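Local coordinates for protein NEDD8-conjugating enzyme UBC12 (Saccharomyces cerevisiae, PDB 3O2U) that accepts the ubiquitin-like protein Rub1 (NEDD8) from its E1 complex as a thioester and catalyses its covalent attachment to other proteins, chiefly the cullin Cdc53, at residues D39-P44 / L129-I134; K65-V70 / S81-L86; C101-F106 / K183-V188; H107-L112 / L139-E144. All coordinates share one frame; numbering follows the deposited sequence.

Overall arrangement
From the N terminus, the chain leaves helix 29-39 and at once enters the first half of contact 1, 39-44, whose partner 129-134 starts helix 131-143 and so closes a long loop. Contact 2 is nested inside that loop: strands 65-70 and 82-87 form a hairpin in the central sheet. After strand 98-101 come the first halves of contacts 3 and 4. Contact 4 closes where 107-112 meets the end of helix 131-143, and contact 3 encloses it by bringing 183-188 back to 101-106. Contact 1 crosses contacts 3 and 4 along the chain. L131 and F142 of the helix both pack on the hairpin, tying contacts 1 and 4 to contact 2.

Contact 1 (D39-P44 / L129-I134); sequences DSLDLP and LDLQSI
Q132 reaches across to the backbone of D42 with both ends of its amide. Followed outward, CB lies 4.1 Å from L41 CD2. With CG anti to the backbone N (chi1 175°), the chain then turns about its CB-CG bond (chi2 89°), which brings the flat amide alongside the 39-44 backbone. CD stands 3.7 Å from both D42 N and D42 O, between the two bonds. OE1 accepts from D42 N at 2.7 Å, a bond close to straight at 162° and tilted only modestly from the carbonyl plane. NE2 donates to D42 O at 3.0 Å, from above the plane of that carbonyl. Two bonds to one residue fix the rotation of the amide. In the E2 (UBC) fold this joins the loop between helix 29-39 and strand 47-51 to the start of helix 131-143, where D130 is the N-cap. Beside the amide, L41 CD1 meets L131 CD2 at 3.9 Å, while L41 CD2 approaches Q132 OE1 to 3.6 Å.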
loop_
_atom_site.group_PDB
_atom_site.type_symbol
_atom_site.label_atom_id
_atom_site.label_comp_id
_atom_site.label_asym_id
_atom_site.label_seq_id
_atom_site.Cartn_x
_atom_site.Cartn_y
_atom_site.Cartn_z
ATOM N N ASP A 39 1.103 4.273 15.654
ATOM C CA ASP A 39 0.765 5.107 16.804
ATOM C C ASP A 39 0.881 6.601 16.497
ATOM O O ASP A 39 0.282 7.412 17.195
ATOM C CB ASP A 39 1.640 4.750 18.014
ATOM C CG ASP A 39 1.272 3.405 18.617
ATOM O OD1 ASP A 39 0.195 2.875 18.265
ATOM O OD2 ASP A 39 2.058 2.873 19.434
ATOM N N SER A 40 1.644 6.952 15.459
ATOM C CA SER A 40 1.884 8.348 15.089
ATOM C C SER A 40 1.016 8.853 13.921
ATOM O O SER A 40 1.206 9.970 13.438
ATOM C CB SER A 40 3.359 8.536 14.703
ATOM O OG SER A 40 4.229 8.041 15.709
ATOM N N LEU A 41 0.095 8.032 13.440
ATOM C CA LEU A 41 -0.679 8.396 12.245
ATOM C C LEU A 41 -1.554 9.629 12.461
ATOM O O LEU A 41 -2.103 9.840 13.534
ATOM C CB LEU A 41 -1.560 7.235 11.781
ATOM C CG LEU A 41 -0.874 6.142 10.968
ATOM C CD1 LEU A 41 -1.845 4.974 10.676
ATOM C CD2 LEU A 41 -0.274 6.707 9.685
ATOM N N ASP A 42 -1.692 10.434 11.418
ATOM C CA ASP A 42 -2.545 11.605 11.462
ATOM C C ASP A 42 -3.348 11.643 10.169
ATOM O O ASP A 42 -3.050 12.422 9.270
ATOM C CB ASP A 42 -1.685 12.859 11.597
ATOM C CG ASP A 42 -2.498 14.093 11.902
ATOM O OD1 ASP A 42 -3.044 14.181 13.022
ATOM O OD2 ASP A 42 -2.575 14.983 11.027
ATOM N N LEU A 43 -4.361 10.787 10.070
ATOM C CA LEU A 43 -5.057 10.577 8.798
ATOM C C LEU A 43 -6.123 11.633 8.534
ATOM O O LEU A 43 -6.834 12.036 9.453
ATOM C CB LEU A 43 -5.721 9.198 8.785
ATOM C CG LEU A 43 -4.874 7.925 8.921
ATOM C CD1 LEU A 43 -5.761 6.716 9.206
ATOM C CD2 LEU A 43 -4.053 7.693 7.673
ATOM N N PRO A 44 -6.255 12.073 7.269
ATOM C CA PRO A 44 -7.405 12.919 6.940
ATOM C C PRO A 44 -8.666 12.063 6.851
ATOM O O PRO A 44 -8.570 10.830 6.744
ATOM C CB PRO A 44 -7.051 13.496 5.564
ATOM C CG PRO A 44 -6.054 12.562 4.979
ATOM C CD PRO A 44 -5.361 11.851 6.116
ATOM N N LEU A 129 11.316 7.820 5.914
ATOM C CA LEU A 129 9.915 7.989 5.526
ATOM C C LEU A 129 9.097 7.008 6.361
ATOM O O LEU A 129 9.657 6.090 6.962
ATOM C CB LEU A 129 9.709 7.712 4.027
ATOM C CG LEU A 129 10.320 8.733 3.055
ATOM C CD1 LEU A 129 9.964 8.445 1.587
ATOM C CD2 LEU A 129 9.905 10.138 3.426
ATOM N N ASP A 130 7.785 7.210 6.422
ATOM C CA ASP A 130 6.956 6.415 7.323
ATOM C C ASP A 130 5.613 6.063 6.704
ATOM O O ASP A 130 5.326 6.429 5.559
ATOM C CB ASP A 130 6.754 7.152 8.655
ATOM C CG ASP A 130 6.057 8.499 8.484
ATOM O OD1 ASP A 130 5.717 8.879 7.339
ATOM O OD2 ASP A 130 5.856 9.195 9.497
ATOM N N LEU A 131 4.797 5.345 7.471
ATOM C CA LEU A 131 3.515 4.893 6.980
ATOM C C LEU A 131 2.670 6.105 6.584
ATOM O O LEU A 131 1.958 6.072 5.583
ATOM C CB LEU A 131 2.814 4.041 8.046
ATOM C CG LEU A 131 1.406 3.559 7.718
ATOM C CD1 LEU A 131 1.388 2.738 6.424
ATOM C CD2 LEU A 131 0.818 2.747 8.895
ATOM N N GLN A 132 2.751 7.178 7.371
ATOM C CA GLN A 132 1.985 8.395 7.059
ATOM C C GLN A 132 2.319 8.875 5.641
ATOM O O GLN A 132 1.431 9.250 4.883
ATOM C CB GLN A 132 2.285 9.509 8.063
ATOM C CG GLN A 132 1.627 10.837 7.735
ATOM C CD GLN A 132 0.258 10.958 8.331
ATOM O OE1 GLN A 132 -0.060 10.293 9.314
ATOM N NE2 GLN A 132 -0.569 11.816 7.749
ATOM N N SER A 133 3.605 8.849 5.295
ATOM C CA SER A 133 4.075 9.268 3.970
ATOM C C SER A 133 3.523 8.389 2.884
ATOM O O SER A 133 3.097 8.875 1.852
ATOM C CB SER A 133 5.595 9.201 3.902
ATOM O OG SER A 133 6.155 9.995 4.929
ATOM N N ILE A 134 3.563 7.077 3.101
ATOM C CA ILE A 134 3.043 6.176 2.104
ATOM C C ILE A 134 1.566 6.465 1.888
ATOM O O ILE A 134 1.110 6.613 0.750
ATOM C CB ILE A 134 3.245 4.706 2.518
ATOM C CG1 ILE A 134 4.754 4.386 2.534
ATOM C CG2 ILE A 134 2.492 3.805 1.562
ATOM C CD1 ILE A 134 5.147 3.150 3.346
#

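Contact 2 (K65-V70 / S81-L86); sequences KLEVIV and SINFNL
S81 enters the pairing with K65-V70 through its CA, which makes a CA-H...O contact with V70 O at 3.4 Å. I82 follows as a hydrogen-bonded pair with V70, N to O in both directions, and its CD1 also lies against V70 O. N83 sits across from I69 in a non-hydrogen-bonded pair, with CB 3.8 Å from I69 CG1; the two side chains run side by side. Its chi1 of 58° sets CG between the backbone N and the carbonyl carbon, and ND2 donates to E67 OE2 at 2.9 Å. That bond is nearly straight (174°) and lies in the amide plane, while N83 OD1 accepts from K103. An alanine in place of E67 would probably leave N83 ND2 without this acceptor and the amide less firmly fixed in rotation. F84 pairs with V68, with V68 O at the edge of its ring and V70 CG2 4.1 Å from CE2. Next, N85 faces E67, its OD1 3.9 Å from E67 CB. L86 completes the ladder by pairing with L66, and its CD1 packs on V68 CG2 at 3.7 Å. Side chains alternate accordingly: L66, V68, V70, I82, F84 and L86 share the buried face that helix 131-143 packs against, in an antiparallel hairpin of the central E2 sheet.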
loop_
_atom_site.group_PDB
_atom_site.type_symbol
_atom_site.label_atom_id
_atom_site.label_comp_id
_atom_site.label_asym_id
_atom_site.label_seq_id
_atom_site.Cartn_x
_atom_site.Cartn_y
_atom_site.Cartn_z
ATOM N N LYS A 65 -0.066 -6.774 8.309
ATOM C CA LYS A 65 -0.774 -6.398 7.092
ATOM C C LYS A 65 -1.863 -5.384 7.422
ATOM O O LYS A 65 -2.588 -5.533 8.420
ATOM C CB LYS A 65 -1.360 -7.637 6.414
ATOM C CG LYS A 65 -2.075 -7.353 5.101
ATOM C CD LYS A 65 -2.845 -8.587 4.641
ATOM C CE LYS A 65 -1.889 -9.733 4.337
ATOM N NZ LYS A 65 -1.605 -9.741 2.883
ATOM N N LEU A 66 -1.934 -4.325 6.620
ATOM C CA LEU A 66 -2.915 -3.259 6.834
ATOM C C LEU A 66 -3.753 -3.124 5.578
ATOM O O LEU A 66 -3.266 -3.383 4.476
ATOM C CB LEU A 66 -2.216 -1.914 7.090
ATOM C CG LEU A 66 -1.037 -1.902 8.066
ATOM C CD1 LEU A 66 -0.363 -0.524 8.080
ATOM C CD2 LEU A 66 -1.473 -2.305 9.470
ATOM N N GLU A 67 -5.002 -2.712 5.749
ATOM C CA GLU A 67 -5.832 -2.316 4.618
ATOM C C GLU A 67 -6.006 -0.806 4.676
ATOM O O GLU A 67 -6.415 -0.265 5.700
ATOM C CB GLU A 67 -7.210 -2.968 4.677
ATOM C CG GLU A 67 -8.099 -2.574 3.489
ATOM C CD GLU A 67 -9.531 -3.024 3.648
ATOM O OE1 GLU A 67 -9.989 -3.175 4.804
ATOM O OE2 GLU A 67 -10.204 -3.215 2.612
ATOM N N VAL A 68 -5.697 -0.127 3.580
ATOM C CA VAL A 68 -5.837 1.328 3.540
ATOM C C VAL A 68 -6.921 1.665 2.535
ATOM O O VAL A 68 -6.837 1.247 1.395
ATOM C CB VAL A 68 -4.528 2.022 3.107
ATOM C CG1 VAL A 68 -4.773 3.511 2.862
ATOM C CG2 VAL A 68 -3.462 1.840 4.167
ATOM N N ILE A 69 -7.926 2.425 2.964
ATOM C CA ILE A 69 -9.057 2.774 2.101
ATOM C C ILE A 69 -9.080 4.275 1.791
ATOM O O ILE A 69 -9.318 5.100 2.674
ATOM C CB ILE A 69 -10.391 2.379 2.744
ATOM C CG1 ILE A 69 -10.412 0.871 3.034
ATOM C CG2 ILE A 69 -11.552 2.776 1.822
ATOM C CD1 ILE A 69 -11.624 0.402 3.821
ATOM N N VAL A 70 -8.826 4.621 0.532
ATOM C CA VAL A 70 -8.817 6.013 0.099
ATOM C C VAL A 70 -10.164 6.373 -0.539
ATOM O O VAL A 70 -10.589 5.732 -1.501
ATOM C CB VAL A 70 -7.641 6.259 -0.877
ATOM C CG1 VAL A 70 -7.573 7.714 -1.297
ATOM C CG2 VAL A 70 -6.317 5.856 -0.191
ATOM N N SER A 81 -14.254 4.670 -3.540
ATOM C CA SER A 81 -13.437 4.071 -2.484
ATOM C C SER A 81 -12.423 3.066 -3.055
ATOM O O SER A 81 -12.809 2.026 -3.589
ATOM C CB SER A 81 -14.334 3.406 -1.428
ATOM O OG SER A 81 -15.095 4.381 -0.729
ATOM N N ILE A 82 -11.135 3.385 -2.961
ATOM C CA ILE A 82 -10.091 2.490 -3.461
ATOM C C ILE A 82 -9.311 1.917 -2.296
ATOM O O ILE A 82 -8.711 2.658 -1.528
ATOM C CB ILE A 82 -9.123 3.195 -4.422
ATOM C CG1 ILE A 82 -9.897 3.920 -5.540
ATOM C CG2 ILE A 82 -8.146 2.179 -5.007
ATOM C CD1 ILE A 82 -10.341 5.357 -5.175
ATOM N N ASN A 83 -9.366 0.602 -2.116
ATOM C CA ASN A 83 -8.648 0.006 -0.999
ATOM C C ASN A 83 -7.352 -0.667 -1.432
ATOM O O ASN A 83 -7.235 -1.157 -2.560
ATOM C CB ASN A 83 -9.546 -0.925 -0.151
ATOM C CG ASN A 83 -10.158 -2.068 -0.955
ATOM O OD1 ASN A 83 -10.339 -1.973 -2.166
ATOM N ND2 ASN A 83 -10.492 -3.157 -0.264
ATOM N N PHE A 84 -6.377 -0.665 -0.525
ATOM C CA PHE A 84 -5.045 -1.216 -0.774
ATOM C C PHE A 84 -4.675 -2.105 0.406
ATOM O O PHE A 84 -5.035 -1.821 1.548
ATOM C CB PHE A 84 -3.976 -0.111 -0.841
ATOM C CG PHE A 84 -4.183 0.883 -1.947
ATOM C CD1 PHE A 84 -3.526 0.742 -3.167
ATOM C CD2 PHE A 84 -5.038 1.965 -1.770
ATOM C CE1 PHE A 84 -3.713 1.686 -4.198
ATOM C CE2 PHE A 84 -5.226 2.907 -2.793
ATOM C CZ PHE A 84 -4.569 2.766 -4.000
ATOM N N ASN A 85 -3.935 -3.167 0.129
ATOM C CA ASN A 85 -3.323 -3.946 1.194
ATOM C C ASN A 85 -1.863 -3.539 1.263
ATOM O O ASN A 85 -1.211 -3.381 0.228
ATOM C CB ASN A 85 -3.427 -5.443 0.910
ATOM C CG ASN A 85 -4.565 -6.115 1.667
ATOM O OD1 ASN A 85 -5.215 -5.506 2.515
ATOM N ND2 ASN A 85 -4.809 -7.377 1.355
ATOM N N LEU A 86 -1.359 -3.339 2.474
ATOM C CA LEU A 86 0.064 -3.076 2.679
ATOM C C LEU A 86 0.660 -4.230 3.490
ATOM O O LEU A 86 0.238 -4.459 4.633
ATOM C CB LEU A 86 0.266 -1.756 3.435
ATOM C CG LEU A 86 0.128 -0.430 2.664
ATOM C CD1 LEU A 86 -1.254 -0.271 2.058
ATOM C CD2 LEU A 86 0.411 0.710 3.600
#

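Contact 3 (C101-F106 / K183-V188); sequences CLKKIF and KYDNIV
Two hydrogen bonds join K104 and D185, tying the loop after strand 98-101 to the C-terminal segment that follows strand 182-183. K104 N donates to D185 OD2 at 3.0 Å from above the carboxylate plane, and D185 N donates to K104 O at 3.1 Å in the carbonyl plane, on a lone pair. A water lies 2.9 Å from both K104 O and D185 O and may link them, though it has more acceptors in reach than protons.

The aromatic contact is an offset edge-to-face pair: the edge of F106 is directed at the face of Y184, with planes 83° apart and F106 CD1 3.6 Å from Y184 CZ. F106 CB lies over that face too, offset toward its rim. With chi1 at -68°, Y184 CG stands beside its backbone N, laying the ring along the 104-106 backbone with CD1 3.4 Å from I105 C. T173 of helix 163-174 touches both aromatic side chains.

Among apolar contacts, I105 CG2 meets I187 CD1 at 4.1 Å, and the aliphatic part of K103 slides past I187 with CG 4.0 Å from I187 CG2.

Neither lysine ammonium touches the D185 carboxylate: K103 NZ is bonded to N83, and K104 NZ stays 5.1 Å from D185 OD1. The carboxylate therefore holds the loop through the N-H of K104, and D185's own N-H returns a bond to K104 O, while the lysine charges probably lend only longer-range support.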
loop_
_atom_site.group_PDB
_atom_site.type_symbol
_atom_site.label_atom_id
_atom_site.label_comp_id
_atom_site.label_asym_id
_atom_site.label_seq_id
_atom_site.Cartn_x
_atom_site.Cartn_y
_atom_site.Cartn_z
ATOM N N CYS A 101 -3.118 -2.780 -4.867
ATOM C CA CYS A 101 -4.463 -2.202 -5.004
ATOM C C CYS A 101 -5.475 -3.328 -5.210
ATOM O O CYS A 101 -5.266 -4.213 -6.036
ATOM C CB CYS A 101 -4.526 -1.201 -6.170
ATOM S SG CYS A 101 -6.181 -0.439 -6.381
ATOM N N LEU A 102 -6.565 -3.293 -4.447
ATOM C CA LEU A 102 -7.488 -4.408 -4.358
ATOM C C LEU A 102 -8.701 -4.223 -5.253
ATOM O O LEU A 102 -9.624 -5.026 -5.211
ATOM C CB LEU A 102 -7.957 -4.593 -2.911
ATOM C CG LEU A 102 -6.843 -4.740 -1.881
ATOM C CD1 LEU A 102 -7.448 -5.010 -0.516
ATOM C CD2 LEU A 102 -5.891 -5.863 -2.295
ATOM N N LYS A 103 -8.703 -3.150 -6.044
ATOM C CA LYS A 103 -9.795 -2.883 -6.970
ATOM C C LYS A 103 -9.259 -2.670 -8.383
ATOM O O LYS A 103 -8.198 -2.078 -8.564
ATOM C CB LYS A 103 -10.573 -1.632 -6.530
ATOM C CG LYS A 103 -11.371 -1.805 -5.233
ATOM C CD LYS A 103 -12.456 -2.865 -5.389
ATOM C CE LYS A 103 -13.466 -2.849 -4.217
ATOM N NZ LYS A 103 -12.827 -3.043 -2.885
ATOM N N LYS A 104 -9.994 -3.153 -9.380
ATOM C CA LYS A 104 -9.696 -2.812 -10.761
ATOM C C LYS A 104 -10.149 -1.380 -10.989
ATOM O O LYS A 104 -11.361 -1.086 -11.022
ATOM C CB LYS A 104 -10.437 -3.747 -11.719
ATOM C CG LYS A 104 -10.184 -5.228 -11.456
ATOM C CD LYS A 104 -10.644 -6.068 -12.645
ATOM C CE LYS A 104 -10.719 -7.551 -12.288
ATOM N NZ LYS A 104 -11.776 -8.258 -13.095
ATOM N N ILE A 105 -9.191 -0.474 -11.119
ATOM C CA ILE A 105 -9.550 0.927 -11.329
ATOM C C ILE A 105 -8.828 1.542 -12.530
ATOM O O ILE A 105 -7.740 1.108 -12.914
ATOM C CB ILE A 105 -9.357 1.792 -10.055
ATOM C CG1 ILE A 105 -7.884 1.985 -9.744
ATOM C CG2 ILE A 105 -10.075 1.173 -8.832
ATOM C CD1 ILE A 105 -7.630 3.285 -9.023
ATOM N N PHE A 106 -9.450 2.557 -13.115
ATOM C CA PHE A 106 -8.903 3.221 -14.292
ATOM C C PHE A 106 -8.001 4.364 -13.838
ATOM O O PHE A 106 -8.473 5.455 -13.558
ATOM C CB PHE A 106 -10.046 3.774 -15.134
ATOM C CG PHE A 106 -9.646 4.162 -16.520
ATOM C CD1 PHE A 106 -9.206 3.202 -17.422
ATOM C CD2 PHE A 106 -9.741 5.483 -16.935
ATOM C CE1 PHE A 106 -8.854 3.553 -18.707
ATOM C CE2 PHE A 106 -9.384 5.840 -18.224
ATOM C CZ PHE A 106 -8.941 4.880 -19.106
ATOM N N LYS A 183 -13.283 -4.543 -17.955
ATOM C CA LYS A 183 -14.314 -4.134 -17.023
ATOM C C LYS A 183 -13.694 -3.712 -15.690
ATOM O O LYS A 183 -12.834 -4.399 -15.143
ATOM C CB LYS A 183 -15.321 -5.266 -16.793
ATOM C CG LYS A 183 -16.568 -4.808 -16.031
ATOM C CD LYS A 183 -17.073 -5.855 -15.053
ATOM C CE LYS A 183 -17.471 -5.204 -13.715
ATOM N NZ LYS A 183 -18.727 -4.411 -13.794
ATOM N N TYR A 184 -14.141 -2.577 -15.173
ATOM C CA TYR A 184 -13.611 -2.066 -13.927
ATOM C C TYR A 184 -14.638 -2.266 -12.823
ATOM O O TYR A 184 -15.835 -2.420 -13.099
ATOM C CB TYR A 184 -13.217 -0.593 -14.104
ATOM C CG TYR A 184 -12.031 -0.465 -15.036
ATOM C CD1 TYR A 184 -10.736 -0.426 -14.533
ATOM C CD2 TYR A 184 -12.201 -0.449 -16.415
ATOM C CE1 TYR A 184 -9.635 -0.347 -15.379
ATOM C CE2 TYR A 184 -11.106 -0.365 -17.274
ATOM C CZ TYR A 184 -9.825 -0.309 -16.744
ATOM O OH TYR A 184 -8.719 -0.237 -17.567
ATOM N N ASP A 185 -14.179 -2.248 -11.572
ATOM C CA ASP A 185 -15.078 -2.469 -10.439
ATOM C C ASP A 185 -15.946 -1.258 -10.110
ATOM O O ASP A 185 -15.532 -0.120 -10.278
ATOM C CB ASP A 185 -14.278 -2.844 -9.198
ATOM C CG ASP A 185 -13.656 -4.220 -9.305
ATOM O OD1 ASP A 185 -14.218 -5.081 -10.020
ATOM O OD2 ASP A 185 -12.614 -4.438 -8.663
ATOM N N ASN A 186 -17.148 -1.529 -9.621
ATOM C CA ASN A 186 -18.019 -0.504 -9.072
ATOM C C ASN A 186 -17.528 -0.122 -7.688
ATOM O O ASN A 186 -17.625 -0.918 -6.751
ATOM C CB ASN A 186 -19.449 -1.037 -8.999
ATOM C CG ASN A 186 -20.446 0.019 -8.546
ATOM O OD1 ASN A 186 -20.175 0.796 -7.631
ATOM N ND2 ASN A 186 -21.611 0.036 -9.175
ATOM N N ILE A 187 -16.981 1.087 -7.550
ATOM C CA ILE A 187 -16.449 1.513 -6.264
ATOM C C ILE A 187 -17.162 2.742 -5.664
ATOM O O ILE A 187 -16.690 3.303 -4.677
ATOM C CB ILE A 187 -14.919 1.805 -6.329
ATOM C CG1 ILE A 187 -14.622 2.981 -7.268
ATOM C CG2 ILE A 187 -14.135 0.577 -6.768
ATOM C CD1 ILE A 187 -13.146 3.387 -7.286
ATOM N N VAL A 188 -18.299 3.136 -6.237
ATOM C CA VAL A 188 -18.977 4.363 -5.805
ATOM C C VAL A 188 -19.915 4.237 -4.596
ATOM O O VAL A 188 -20.286 5.243 -4.008
ATOM C CB VAL A 188 -19.718 5.047 -6.966
ATOM C CG1 VAL A 188 -18.725 5.583 -7.971
ATOM C CG2 VAL A 188 -20.657 4.067 -7.643
HETATM O O HOH W 1 -13.042 1.231 -10.893
#

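Contact 4 (H107-L112 / L139-E144); sequences HPNIDL and LFLFLE
The loop carrying the HPN motif of E2 enzymes meets the end of helix 131-143 here, beside the active-site region: the N109 side chain lies about 4 Å from that of C117, the predicted thioester cysteine. H107, P108, N109 and I110 form a type I beta turn. H107 presents its ring edge to the face of F142, centroids 5.2 Å apart and planes at 63°, with ND1 4.0 Å from F142 CD2. Its CG is anti to the backbone N (chi1 -174°), which carries the ring out toward the helix. Within the turn, H107 NE2 donates to N109 OD1 at 3.1 Å, a bent bond of 140° with the donor tilted from the carbonyl plane. L141 CD2 comes alongside that amide, 3.8 Å from N109 OD1, and I110 CD1 meets F142 CZ at 4.1 Å. An alanine at H107 would probably open a gap against F142 and take from N109 OD1 one of its donors. N109 ND2 donates to N146 O and D149 O, so the amide is gripped at both ends. This is consistent with a second-shell role for H107: its ring packs on the helix while NE2 helps orient the N109 amide near C117.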
loop_
_atom_site.group_PDB
_atom_site.type_symbol
_atom_site.label_atom_id
_atom_site.label_comp_id
_atom_site.label_asym_id
_atom_site.label_seq_id
_atom_site.Cartn_x
_atom_site.Cartn_y
_atom_site.Cartn_z
ATOM N N HIS A 107 -6.707 4.093 -13.731
ATOM C CA HIS A 107 -5.763 5.093 -13.248
ATOM C C HIS A 107 -4.406 4.853 -13.908
ATOM O O HIS A 107 -3.948 3.715 -13.995
ATOM C CB HIS A 107 -5.641 5.001 -11.725
ATOM C CG HIS A 107 -4.796 6.080 -11.126
ATOM N ND1 HIS A 107 -5.326 7.115 -10.392
ATOM C CD2 HIS A 107 -3.461 6.292 -11.174
ATOM C CE1 HIS A 107 -4.350 7.914 -9.992
ATOM N NE2 HIS A 107 -3.212 7.441 -10.466
ATOM N N PRO A 108 -3.764 5.921 -14.391
ATOM C CA PRO A 108 -2.510 5.747 -15.136
ATOM C C PRO A 108 -1.438 5.028 -14.316
ATOM O O PRO A 108 -0.613 4.316 -14.889
ATOM C CB PRO A 108 -2.064 7.183 -15.436
ATOM C CG PRO A 108 -2.905 8.063 -14.583
ATOM C CD PRO A 108 -4.165 7.331 -14.279
ATOM N N ASN A 109 -1.475 5.173 -12.993
ATOM C CA ASN A 109 -0.372 4.688 -12.167
ATOM C C ASN A 109 -0.630 3.335 -11.473
ATOM O O ASN A 109 0.192 2.862 -10.684
ATOM C CB ASN A 109 0.059 5.784 -11.182
ATOM C CG ASN A 109 0.235 7.146 -11.866
ATOM O OD1 ASN A 109 -0.347 8.156 -11.448
ATOM N ND2 ASN A 109 1.040 7.176 -12.921
ATOM N N ILE A 110 -1.747 2.692 -11.813
ATOM C CA ILE A 110 -2.105 1.391 -11.243
ATOM C C ILE A 110 -2.482 0.423 -12.363
ATOM O O ILE A 110 -3.277 0.771 -13.234
ATOM C CB ILE A 110 -3.281 1.530 -10.236
ATOM C CG1 ILE A 110 -2.967 2.649 -9.242
ATOM C CG2 ILE A 110 -3.549 0.190 -9.515
ATOM C CD1 ILE A 110 -4.123 3.069 -8.388
ATOM N N ASP A 111 -1.894 -0.771 -12.372
ATOM C CA ASP A 111 -2.207 -1.730 -13.432
ATOM C C ASP A 111 -3.329 -2.678 -13.025
ATOM O O ASP A 111 -3.822 -2.633 -11.900
ATOM C CB ASP A 111 -0.957 -2.488 -13.920
ATOM C CG ASP A 111 -0.399 -3.443 -12.884
ATOM O OD1 ASP A 111 -1.148 -3.842 -11.960
ATOM O OD2 ASP A 111 0.794 -3.805 -13.012
ATOM N N LEU A 112 -3.760 -3.520 -13.953
ATOM C CA LEU A 112 -4.915 -4.368 -13.696
ATOM C C LEU A 112 -4.601 -5.515 -12.753
ATOM O O LEU A 112 -5.506 -6.226 -12.318
ATOM C CB LEU A 112 -5.514 -4.892 -15.004
ATOM C CG LEU A 112 -6.074 -3.779 -15.888
ATOM C CD1 LEU A 112 -6.437 -4.350 -17.253
ATOM C CD2 LEU A 112 -7.274 -3.114 -15.233
ATOM N N LEU A 139 -3.009 8.730 -1.381
ATOM C CA LEU A 139 -4.070 9.713 -1.528
ATOM C C LEU A 139 -3.762 10.624 -2.722
ATOM O O LEU A 139 -4.576 10.767 -3.630
ATOM C CB LEU A 139 -4.196 10.533 -0.256
ATOM C CG LEU A 139 -5.296 11.602 -0.276
ATOM C CD1 LEU A 139 -6.632 10.997 -0.678
ATOM C CD2 LEU A 139 -5.393 12.299 1.078
ATOM N N PHE A 140 -2.568 11.207 -2.718
ATOM C CA PHE A 140 -2.129 12.181 -3.725
ATOM C C PHE A 140 -2.186 11.646 -5.168
ATOM O O PHE A 140 -2.330 12.413 -6.121
ATOM C CB PHE A 140 -0.705 12.643 -3.377
ATOM C CG PHE A 140 -0.276 13.908 -4.070
ATOM C CD1 PHE A 140 -0.854 15.123 -3.749
ATOM C CD2 PHE A 140 0.723 13.882 -5.034
ATOM C CE1 PHE A 140 -0.446 16.297 -4.393
ATOM C CE2 PHE A 140 1.131 15.046 -5.677
ATOM C CZ PHE A 140 0.549 16.251 -5.355
ATOM N N LEU A 141 -2.071 10.330 -5.331
ATOM C CA LEU A 141 -2.220 9.715 -6.647
ATOM C C LEU A 141 -3.588 10.021 -7.256
ATOM O O LEU A 141 -3.738 10.119 -8.472
ATOM C CB LEU A 141 -2.081 8.188 -6.554
ATOM C CG LEU A 141 -0.712 7.510 -6.471
ATOM C CD1 LEU A 141 -0.918 6.025 -6.235
ATOM C CD2 LEU A 141 0.096 7.725 -7.738
ATOM N N PHE A 142 -4.594 10.129 -6.406
ATOM C CA PHE A 142 -5.955 10.360 -6.879
ATOM C C PHE A 142 -6.272 11.844 -6.996
ATOM O O PHE A 142 -7.163 12.233 -7.754
ATOM C CB PHE A 142 -6.960 9.661 -5.961
ATOM C CG PHE A 142 -6.818 8.159 -5.971
ATOM C CD1 PHE A 142 -6.039 7.519 -5.023
ATOM C CD2 PHE A 142 -7.417 7.403 -6.965
ATOM C CE1 PHE A 142 -5.888 6.132 -5.037
ATOM C CE2 PHE A 142 -7.254 6.012 -7.003
ATOM C CZ PHE A 142 -6.481 5.381 -6.040
ATOM N N LEU A 143 -5.539 12.661 -6.245
ATOM C CA LEU A 143 -5.684 14.112 -6.306
ATOM C C LEU A 143 -4.899 14.702 -7.474
ATOM O O LEU A 143 -5.328 15.671 -8.101
ATOM C CB LEU A 143 -5.221 14.741 -4.996
ATOM C CG LEU A 143 -5.999 14.204 -3.807
ATOM C CD1 LEU A 143 -5.564 14.874 -2.508
ATOM C CD2 LEU A 143 -7.486 14.387 -4.042
ATOM N N GLU A 144 -3.743 14.118 -7.752
ATOM C CA GLU A 144 -2.918 14.544 -8.871
ATOM C C GLU A 144 -2.358 13.363 -9.648
ATOM O O GLU A 144 -1.177 13.022 -9.512
ATOM C CB GLU A 144 -1.791 15.466 -8.394
ATOM C CG GLU A 144 -2.200 16.925 -8.285
ATOM C CD GLU A 144 -2.649 17.500 -9.626
ATOM O OE1 GLU A 144 -1.782 17.722 -10.507
ATOM O OE2 GLU A 144 -3.869 17.726 -9.796
#